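Putative thiol-disulfide oxidoreductase (Bacteroides vulgatus, PDB 4GRF) probably acts as a thiol-disulfide oxidoreductase, with this chain being its thioredoxin domain, which binds glutathione covalently. Local coordinates at residues V32-W37 against Y66-D71; A39-C44 against G109-I114; G62-G67 against Y87-L92. All coordinates share one frame; numbering follows the deposited sequence.

How the contacts relate
Strand 31-37 comes first in the central sheet and leads straight into the CxxC loop and helix 42-46. Contact 1 closes a loop of 28 residues, mostly helix, by laying strand 63-69 alongside strand 31-37. Strand 63-69 then serves contact 3 as well: past helix 74-84 the chain returns as strand 89-92, pairs with it, and so ends one edge of the sheet. Contact 2 spans the longest loop of the three, from 39-44 to 109-114, and all of contact 3 falls within it. Contacts 1 and 2 cross along the chain. They also touch, because strand 112-116 pairs with the other side of strand 31-37 and sets Pro111 against the disulfide.

Contact 1. Residues V32-W37 against Y66-D71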
loop_
_atom_site.group_PDB
_atom_site.type_symbol
_atom_site.label_atom_id
_atom_site.label_comp_id
_atom_site.label_asym_id
_atom_site.label_seq_id
_atom_site.Cartn_x
_atom_site.Cartn_y
_atom_site.Cartn_z
ATOM N N VAL A 32 -2.244 1.977 8.428
ATOM C CA VAL A 32 -1.598 2.053 7.136
ATOM C C VAL A 32 -2.389 1.227 6.142
ATOM O O VAL A 32 -2.590 0.041 6.353
ATOM C CB VAL A 32 -0.178 1.445 7.192
ATOM C CG1 VAL A 32 0.564 1.756 5.892
ATOM C CG2 VAL A 32 0.599 1.967 8.387
ATOM N N LEU A 33 -2.813 1.852 5.054
ATOM C CA LEU A 33 -3.314 1.120 3.926
ATOM C C LEU A 33 -2.089 0.720 3.131
ATOM O O LEU A 33 -1.272 1.574 2.765
ATOM C CB LEU A 33 -4.205 2.020 3.074
ATOM C CG LEU A 33 -5.389 1.467 2.285
ATOM C CD1 LEU A 33 -6.376 0.668 3.136
ATOM C CD2 LEU A 33 -6.115 2.656 1.675
ATOM N N VAL A 34 -1.935 -0.574 2.908
ATOM C CA VAL A 34 -0.851 -1.077 2.087
ATOM C C VAL A 34 -1.428 -1.470 0.717
ATOM O O VAL A 34 -2.363 -2.281 0.634
ATOM C CB VAL A 34 -0.163 -2.262 2.760
ATOM C CG1 VAL A 34 1.025 -2.726 1.934
ATOM C CG2 VAL A 34 0.292 -1.872 4.154
ATOM N N ASP A 35 -0.914 -0.818 -0.314
ATOM C CA ASP A 35 -1.375 -0.989 -1.686
ATOM C C ASP A 35 -0.287 -1.647 -2.510
ATOM O O ASP A 35 0.704 -0.999 -2.841
ATOM C CB ASP A 35 -1.686 0.392 -2.252
ATOM C CG ASP A 35 -2.110 0.360 -3.681
ATOM O OD1 ASP A 35 -2.536 -0.716 -4.136
ATOM O OD2 ASP A 35 -1.993 1.424 -4.345
ATOM N N PHE A 36 -0.441 -2.938 -2.786
ATOM C CA PHE A 36 0.467 -3.659 -3.663
ATOM C C PHE A 36 -0.011 -3.509 -5.112
ATOM O O PHE A 36 -1.164 -3.806 -5.448
ATOM C CB PHE A 36 0.509 -5.149 -3.330
ATOM C CG PHE A 36 0.998 -5.487 -1.934
ATOM C CD1 PHE A 36 0.122 -5.516 -0.868
ATOM C CD2 PHE A 36 2.318 -5.833 -1.708
ATOM C CE1 PHE A 36 0.569 -5.862 0.410
ATOM C CE2 PHE A 36 2.759 -6.185 -0.444
ATOM C CZ PHE A 36 1.887 -6.181 0.607
ATOM N N TRP A 37 0.895 -3.064 -5.971
ATOM C CA TRP A 37 0.522 -2.669 -7.329
ATOM C C TRP A 37 1.715 -2.691 -8.272
ATOM O O TRP A 37 2.845 -2.950 -7.876
ATOM C CB TRP A 37 -0.101 -1.266 -7.308
ATOM C CG TRP A 37 0.900 -0.181 -7.056
ATOM C CD1 TRP A 37 1.562 0.069 -5.888
ATOM C CD2 TRP A 37 1.360 0.792 -7.986
ATOM N NE1 TRP A 37 2.398 1.129 -6.030
ATOM C CE2 TRP A 37 2.314 1.585 -7.320
ATOM C CE3 TRP A 37 1.090 1.050 -9.331
ATOM C CZ2 TRP A 37 2.974 2.631 -7.933
ATOM C CZ3 TRP A 37 1.752 2.086 -9.939
ATOM C CH2 TRP A 37 2.685 2.872 -9.239
ATOM N N TYR A 66 0.928 3.290 2.249
ATOM C CA TYR A 66 2.225 2.744 1.888
ATOM C C TYR A 66 2.042 1.941 0.596
ATOM O O TYR A 66 1.439 0.856 0.576
ATOM C CB TYR A 66 2.731 1.862 3.030
ATOM C CG TYR A 66 4.108 1.217 2.882
ATOM C CD1 TYR A 66 5.259 1.974 2.722
ATOM C CD2 TYR A 66 4.252 -0.157 3.010
ATOM C CE1 TYR A 66 6.506 1.377 2.642
ATOM C CE2 TYR A 66 5.483 -0.765 2.925
ATOM C CZ TYR A 66 6.612 -0.002 2.752
ATOM O OH TYR A 66 7.837 -0.622 2.675
ATOM N N GLY A 67 2.503 2.513 -0.512
ATOM C CA GLY A 67 2.387 1.839 -1.793
ATOM C C GLY A 67 3.622 1.014 -2.083
ATOM O O GLY A 67 4.760 1.484 -1.898
ATOM N N VAL A 68 3.388 -0.226 -2.517
ATOM C CA VAL A 68 4.436 -1.208 -2.728
ATOM C C VAL A 68 4.358 -1.743 -4.135
ATOM O O VAL A 68 3.419 -2.462 -4.470
ATOM C CB VAL A 68 4.314 -2.365 -1.720
ATOM C CG1 VAL A 68 5.443 -3.365 -1.914
ATOM C CG2 VAL A 68 4.288 -1.829 -0.304
ATOM N N SER A 69 5.317 -1.348 -4.983
ATOM C CA SER A 69 5.312 -1.790 -6.382
ATOM C C SER A 69 6.262 -2.926 -6.654
ATOM O O SER A 69 7.368 -2.986 -6.105
ATOM C CB SER A 69 5.643 -0.638 -7.335
ATOM O OG SER A 69 5.776 -1.094 -8.675
ATOM N N THR A 70 5.804 -3.810 -7.532
ATOM C CA THR A 70 6.581 -4.919 -8.036
ATOM C C THR A 70 7.110 -4.648 -9.453
ATOM O O THR A 70 7.575 -5.549 -10.129
ATOM C CB THR A 70 5.731 -6.196 -8.088
ATOM O OG1 THR A 70 4.629 -6.009 -8.973
ATOM C CG2 THR A 70 5.211 -6.573 -6.713
ATOM N N ASP A 71 7.063 -3.409 -9.889
ATOM C CA ASP A 71 7.514 -3.066 -11.240
ATOM C C ASP A 71 8.947 -3.538 -11.520
ATOM O O ASP A 71 9.858 -3.303 -10.723
ATOM C CB ASP A 71 7.442 -1.553 -11.441
ATOM C CG ASP A 71 6.101 -1.111 -11.973
ATOM O OD1 ASP A 71 5.795 -1.466 -13.125
ATOM O OD2 ASP A 71 5.383 -0.406 -11.246
#
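In the central sheet of this thioredoxin fold, strand 31-37 pairs in parallel with strand 63-69, and the ladder places Val34 beside Tyr66 and Trp37 beside Ser69. Five backbone hydrogen bonds stitch the two together. Tyr66 N gives to Leu33 O at 2.8 Å and Val68 N to Asp35 O at 2.8 Å, while Asp35 N and Trp37 N give to Tyr66 O and Val68 O. The last, Thr70 N to Trp37 O at 3.1 Å, carries the pairing just past the end of strand 63-69. On the face that bears Val34, Phe36, Tyr66 and Val68, the two methyls of Val68 divide their partners: CG2 meets Val34 CG1 at 4.1 Å, and CG1 lies beside Phe36 CD2 at 4.0 Å. Val32 CG1 packs on Tyr66 CB. The phenol of Tyr66 reaches beyond the pair, its OH bonded to Val22 O. The opposite face holds Trp37, whose CG sits between its backbone N and carbonyl carbon (chi1 72°), a turn that swings the indole across to strand 63-69. Ser69 OG closes an ST turn there, accepting from Asp71 N, and donates to Asp71 OD2 at 2.7 Å. With an alanine here the ST turn would probably lose its tie and Asp71 OD2 a donor, keeping Ala39 N. Ser69 CB stands over one face of the indole's five-membered ring, toward its rim, 4.2 Å from the centroid.

Contact 2. Residues A39-C44 against G109-I114; sequences AGCSWC and GFPHII
Pro111 lies against Cys44 and Trp43, and its ring can be followed atom by atom from CB. Pro111 CB rests on Cys44 SG at 3.7 Å, and Pro111 CA comes nearer still to the same sulfur, at 3.5 Å. One step on, Pro111 CG reaches Trp43 CD1 at 4.1 Å, near the plane of the indole and at its edge. Pro111 CD, which closes the ring, packs on Trp43 CB at 3.9 Å. The peptide bond before Pro111 is cis, and this is the cis-proline that thioredoxin-fold proteins set beside the CxxC motif. Here the motif is Cys41 and Cys44 at the start of helix 42-46, with Cys41 at the N-cap position, and the pair is oxidised: Cys41 SG and Cys44 SG are 2.1 Å apart. The sulfur of Cys41 is anti to its own backbone N (chi1 172°), that of Cys44 anti to its carbonyl carbon (chi1 -59°), and the two turns bring them together beside Phe110 and Pro111. Phe110 CB touches both sulfurs, Cys41 SG at 3.8 Å and Cys44 SG at 3.9 Å. Beyond CB the phenyl ring leads away from the disulfide and meets the ring of Phe38 edge-to-face.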
loop_
_atom_site.group_PDB
_atom_site.type_symbol
_atom_site.label_atom_id
_atom_site.label_comp_id
_atom_site.label_asym_id
_atom_site.label_seq_id
_atom_site.Cartn_x
_atom_site.Cartn_y
_atom_site.Cartn_z
ATOM N N ALA A 39 2.688 -0.667 -12.397
ATOM C CA ALA A 39 2.213 0.271 -13.403
ATOM C C ALA A 39 1.243 -0.356 -14.412
ATOM O O ALA A 39 0.294 0.312 -14.854
ATOM C CB ALA A 39 3.411 0.879 -14.125
ATOM N N GLY A 40 1.467 -1.621 -14.762
ATOM C CA GLY A 40 0.638 -2.308 -15.761
ATOM C C GLY A 40 -0.647 -2.923 -15.225
ATOM O O GLY A 40 -1.313 -3.710 -15.912
ATOM N N CYS A 41 -1.001 -2.570 -13.996
ATOM C CA CYS A 41 -2.240 -3.048 -13.393
ATOM C C CYS A 41 -3.296 -1.947 -13.471
ATOM O O CYS A 41 -3.301 -0.999 -12.656
ATOM C CB CYS A 41 -1.964 -3.437 -11.941
ATOM S SG CYS A 41 -3.436 -3.829 -10.991
ATOM N N SER A 42 -4.192 -2.048 -14.453
ATOM C CA SER A 42 -5.177 -0.995 -14.725
ATOM C C SER A 42 -6.064 -0.708 -13.523
ATOM O O SER A 42 -6.270 0.428 -13.128
ATOM C CB SER A 42 -6.078 -1.402 -15.887
ATOM O OG SER A 42 -5.456 -1.141 -17.120
ATOM N N TRP A 43 -6.603 -1.764 -12.950
ATOM C CA TRP A 43 -7.505 -1.610 -11.838
ATOM C C TRP A 43 -6.802 -0.977 -10.641
ATOM O O TRP A 43 -7.406 -0.204 -9.902
ATOM C CB TRP A 43 -8.068 -2.969 -11.431
ATOM C CG TRP A 43 -9.396 -2.771 -11.038
ATOM C CD1 TRP A 43 -9.875 -2.605 -9.770
ATOM C CD2 TRP A 43 -10.487 -2.550 -11.923
ATOM N NE1 TRP A 43 -11.227 -2.350 -9.818
ATOM C CE2 TRP A 43 -11.624 -2.309 -11.132
ATOM C CE3 TRP A 43 -10.618 -2.566 -13.316
ATOM C CZ2 TRP A 43 -12.880 -2.083 -11.688
ATOM C CZ3 TRP A 43 -11.859 -2.341 -13.863
ATOM C CH2 TRP A 43 -12.976 -2.100 -13.051
ATOM N N CYS A 44 -5.533 -1.308 -10.449
ATOM C CA CYS A 44 -4.729 -0.654 -9.388
ATOM C C CYS A 44 -4.714 0.866 -9.587
ATOM O O CYS A 44 -4.935 1.644 -8.654
ATOM C CB CYS A 44 -3.273 -1.174 -9.401
ATOM S SG CYS A 44 -3.037 -2.964 -9.148
ATOM N N GLY A 109 -3.458 -12.064 -6.686
ATOM C CA GLY A 109 -3.935 -11.128 -7.708
ATOM C C GLY A 109 -3.815 -9.688 -7.265
ATOM O O GLY A 109 -3.645 -9.411 -6.080
ATOM N N PHE A 110 -3.900 -8.777 -8.230
ATOM C CA PHE A 110 -3.793 -7.331 -7.985
ATOM C C PHE A 110 -5.019 -6.624 -8.535
ATOM O O PHE A 110 -5.620 -7.093 -9.497
ATOM C CB PHE A 110 -2.561 -6.760 -8.675
ATOM C CG PHE A 110 -1.275 -7.350 -8.205
ATOM C CD1 PHE A 110 -0.884 -8.605 -8.634
ATOM C CD2 PHE A 110 -0.440 -6.652 -7.347
ATOM C CE1 PHE A 110 0.311 -9.163 -8.202
ATOM C CE2 PHE A 110 0.758 -7.198 -6.923
ATOM C CZ PHE A 110 1.135 -8.457 -7.353
ATOM N N PRO A 111 -5.409 -5.492 -7.927
ATOM C CA PRO A 111 -4.800 -4.855 -6.780
ATOM C C PRO A 111 -4.936 -5.718 -5.516
ATOM O O PRO A 111 -5.826 -6.552 -5.427
ATOM C CB PRO A 111 -5.629 -3.569 -6.620
ATOM C CG PRO A 111 -6.964 -3.910 -7.172
ATOM C CD PRO A 111 -6.694 -4.865 -8.295
ATOM N N HIS A 112 -4.019 -5.506 -4.583
ATOM C CA HIS A 112 -4.085 -6.100 -3.275
ATOM C C HIS A 112 -3.948 -4.957 -2.265
ATOM O O HIS A 112 -2.858 -4.366 -2.103
ATOM C CB HIS A 112 -2.991 -7.119 -3.064
ATOM C CG HIS A 112 -3.185 -7.931 -1.841
ATOM N ND1 HIS A 112 -4.193 -8.864 -1.734
ATOM C CD2 HIS A 112 -2.522 -7.954 -0.666
ATOM C CE1 HIS A 112 -4.142 -9.422 -0.540
ATOM N NE2 HIS A 112 -3.132 -8.893 0.124
ATOM N N ILE A 113 -5.077 -4.602 -1.655
ATOM C CA ILE A 113 -5.100 -3.462 -0.745
ATOM C C ILE A 113 -5.652 -3.890 0.614
ATOM O O ILE A 113 -6.791 -4.368 0.719
ATOM C CB ILE A 113 -5.956 -2.320 -1.301
ATOM C CG1 ILE A 113 -5.515 -1.972 -2.721
ATOM C CG2 ILE A 113 -5.856 -1.106 -0.391
ATOM C CD1 ILE A 113 -6.350 -0.885 -3.377
ATOM N N ILE A 114 -4.834 -3.718 1.639
ATOM C CA ILE A 114 -5.164 -4.148 2.984
ATOM C C ILE A 114 -4.981 -2.985 3.966
ATOM O O ILE A 114 -4.311 -2.017 3.657
ATOM C CB ILE A 114 -4.293 -5.327 3.441
ATOM C CG1 ILE A 114 -2.803 -4.941 3.437
ATOM C CG2 ILE A 114 -4.521 -6.533 2.529
ATOM C CD1 ILE A 114 -1.892 -6.004 4.001
#

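Contact 3. Residues G62-G67 against Y87-L92. With SO4 (sulfate ion), chain E.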
loop_
_atom_site.group_PDB
_atom_site.type_symbol
_atom_site.label_atom_id
_atom_site.label_comp_id
_atom_site.label_asym_id
_atom_site.label_seq_id
_atom_site.Cartn_x
_atom_site.Cartn_y
_atom_site.Cartn_z
ATOM N N GLY A 62 -3.470 9.931 12.184
ATOM C CA GLY A 62 -2.801 8.678 12.511
ATOM C C GLY A 62 -3.024 7.639 11.421
ATOM O O GLY A 62 -3.310 6.473 11.712
ATOM N N PHE A 63 -2.940 8.100 10.175
ATOM C CA PHE A 63 -3.158 7.254 9.007
ATOM C C PHE A 63 -2.204 7.621 7.887
ATOM O O PHE A 63 -1.933 8.796 7.631
ATOM C CB PHE A 63 -4.574 7.425 8.492
ATOM C CG PHE A 63 -4.843 6.710 7.188
ATOM C CD1 PHE A 63 -5.014 5.352 7.166
ATOM C CD2 PHE A 63 -4.908 7.410 5.981
ATOM C CE1 PHE A 63 -5.267 4.696 5.985
ATOM C CE2 PHE A 63 -5.149 6.763 4.796
ATOM C CZ PHE A 63 -5.331 5.400 4.783
ATOM N N THR A 64 -1.716 6.608 7.181
ATOM C CA THR A 64 -1.024 6.867 5.930
ATOM C C THR A 64 -1.256 5.734 4.907
ATOM O O THR A 64 -1.899 4.725 5.196
ATOM C CB THR A 64 0.480 7.139 6.138
ATOM O OG1 THR A 64 1.042 7.681 4.937
ATOM C CG2 THR A 64 1.233 5.883 6.559
ATOM N N ILE A 65 -0.765 5.956 3.694
ATOM C CA ILE A 65 -0.772 4.920 2.668
ATOM C C ILE A 65 0.663 4.594 2.323
ATOM O O ILE A 65 1.518 5.489 2.139
ATOM C CB ILE A 65 -1.547 5.356 1.401
ATOM C CG1 ILE A 65 -3.002 5.750 1.767
ATOM C CG2 ILE A 65 -1.494 4.258 0.340
ATOM C CD1 ILE A 65 -3.842 6.265 0.606
ATOM N N TYR A 66 0.928 3.290 2.249
ATOM C CA TYR A 66 2.225 2.744 1.888
ATOM C C TYR A 66 2.042 1.941 0.596
ATOM O O TYR A 66 1.439 0.856 0.576
ATOM C CB TYR A 66 2.731 1.862 3.030
ATOM C CG TYR A 66 4.108 1.217 2.882
ATOM C CD1 TYR A 66 5.259 1.974 2.722
ATOM C CD2 TYR A 66 4.252 -0.157 3.010
ATOM C CE1 TYR A 66 6.506 1.377 2.642
ATOM C CE2 TYR A 66 5.483 -0.765 2.925
ATOM C CZ TYR A 66 6.612 -0.002 2.752
ATOM O OH TYR A 66 7.837 -0.622 2.675
ATOM N N GLY A 67 2.503 2.513 -0.512
ATOM C CA GLY A 67 2.387 1.839 -1.793
ATOM C C GLY A 67 3.622 1.014 -2.083
ATOM O O GLY A 67 4.760 1.484 -1.898
ATOM N N TYR A 87 1.053 10.644 -4.600
ATOM C CA TYR A 87 2.212 11.057 -3.826
ATOM C C TYR A 87 2.073 10.777 -2.333
ATOM O O TYR A 87 2.292 11.651 -1.503
ATOM C CB TYR A 87 2.494 12.555 -4.057
ATOM C CG TYR A 87 2.800 12.895 -5.506
ATOM C CD1 TYR A 87 3.897 12.346 -6.151
ATOM C CD2 TYR A 87 1.998 13.777 -6.218
ATOM C CE1 TYR A 87 4.179 12.661 -7.475
ATOM C CE2 TYR A 87 2.271 14.094 -7.540
ATOM C CZ TYR A 87 3.363 13.530 -8.162
ATOM O OH TYR A 87 3.644 13.844 -9.479
ATOM N N TRP A 88 1.720 9.551 -1.979
ATOM C CA TRP A 88 1.837 9.121 -0.604
ATOM C C TRP A 88 3.184 8.398 -0.468
ATOM O O TRP A 88 4.077 8.632 -1.273
ATOM C CB TRP A 88 0.624 8.246 -0.196
ATOM C CG TRP A 88 0.222 7.215 -1.234
ATOM C CD1 TRP A 88 0.812 5.994 -1.461
ATOM C CD2 TRP A 88 -0.853 7.324 -2.187
ATOM N NE1 TRP A 88 0.153 5.340 -2.495
ATOM C CE2 TRP A 88 -0.871 6.139 -2.941
ATOM C CE3 TRP A 88 -1.818 8.303 -2.444
ATOM C CZ2 TRP A 88 -1.809 5.913 -3.951
ATOM C CZ3 TRP A 88 -2.733 8.086 -3.476
ATOM C CH2 TRP A 88 -2.731 6.893 -4.191
ATOM N N ASN A 89 3.363 7.548 0.536
ATOM C CA ASN A 89 4.646 6.860 0.680
ATOM C C ASN A 89 4.699 5.747 -0.357
ATOM O O ASN A 89 3.977 4.769 -0.238
ATOM C CB ASN A 89 4.763 6.266 2.081
ATOM C CG ASN A 89 4.816 7.333 3.149
ATOM O OD1 ASN A 89 5.830 8.021 3.294
ATOM N ND2 ASN A 89 3.738 7.484 3.896
ATOM N N GLN A 90 5.531 5.912 -1.369
ATOM C CA GLN A 90 5.649 4.935 -2.445
ATOM C C GLN A 90 7.020 4.281 -2.443
ATOM O O GLN A 90 8.048 4.983 -2.548
ATOM C CB GLN A 90 5.464 5.642 -3.796
ATOM C CG GLN A 90 4.083 6.229 -4.042
ATOM C CD GLN A 90 3.078 5.191 -4.508
ATOM O OE1 GLN A 90 3.216 3.996 -4.240
ATOM N NE2 GLN A 90 2.031 5.651 -5.192
ATOM N N VAL A 91 7.058 2.952 -2.371
ATOM C CA VAL A 91 8.318 2.238 -2.500
ATOM C C VAL A 91 8.286 1.241 -3.644
ATOM O O VAL A 91 7.233 0.736 -4.026
ATOM C CB VAL A 91 8.747 1.495 -1.220
ATOM C CG1 VAL A 91 8.920 2.478 -0.076
ATOM C CG2 VAL A 91 7.777 0.361 -0.873
ATOM N N LEU A 92 9.475 0.975 -4.175
ATOM C CA LEU A 92 9.688 -0.056 -5.175
ATOM C C LEU A 92 10.508 -1.178 -4.571
ATOM O O LEU A 92 11.600 -0.939 -4.024
ATOM C CB LEU A 92 10.436 0.546 -6.364
ATOM C CG LEU A 92 10.725 -0.386 -7.534
ATOM C CD1 LEU A 92 9.434 -0.895 -8.151
ATOM C CD2 LEU A 92 11.569 0.335 -8.575
HETATM S S SO4 E . 3.033 10.581 5.795
HETATM O O1 SO4 E . 2.888 11.353 7.051
HETATM O O2 SO4 E . 1.681 10.170 5.327
HETATM O O3 SO4 E . 3.682 11.419 4.759
HETATM O O4 SO4 E . 3.897 9.400 6.059
#
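Gly67 carries the two short backbone hydrogen bonds that join strand 63-69 to strand 89-92: Gly67 N gives to Asn89 O at 2.7 Å, and Gly67 O receives Val91 N in an almost straight bond (177°). These are the parallel strands of a beta-alpha-beta unit, with helix 74-84 as the connection, and strand 89-92 is the edge of the sheet in this chain. At the start of the pairing Asn89 N reaches Ile65 O over 3.2 Å in a more bent bond, and Asn89 ND2 adds a weak one to the same oxygen. Asn89 ND2 also gives to O4 of a sulfate at 2.9 Å. Thr64 OG1 donates to O2 of that ion at 2.6 Å, and Tyr55 OH is a further partner, so three side chains hold an anion that probably came from the crystallisation liquor. On the opposite face Trp88 places its indole against Ile65. Ile65 CG2 stands over the five-membered ring at 3.5 Å from the centroid in a CH-pi contact, while Gly67 N lies at the indole edge. The amide of Gln90 bends back over the strand, its NE2 bonded to Ser86 O and its OE1 only 3.4 Å from Gly67 CA, leaving no room for a side chain there. Beside Asn89, Val91 packs on the phenol of Tyr66, with Val91 CG1 3.8 Å from Tyr66 CE1 and Val91 CG2 3.7 Å from Tyr66 OH.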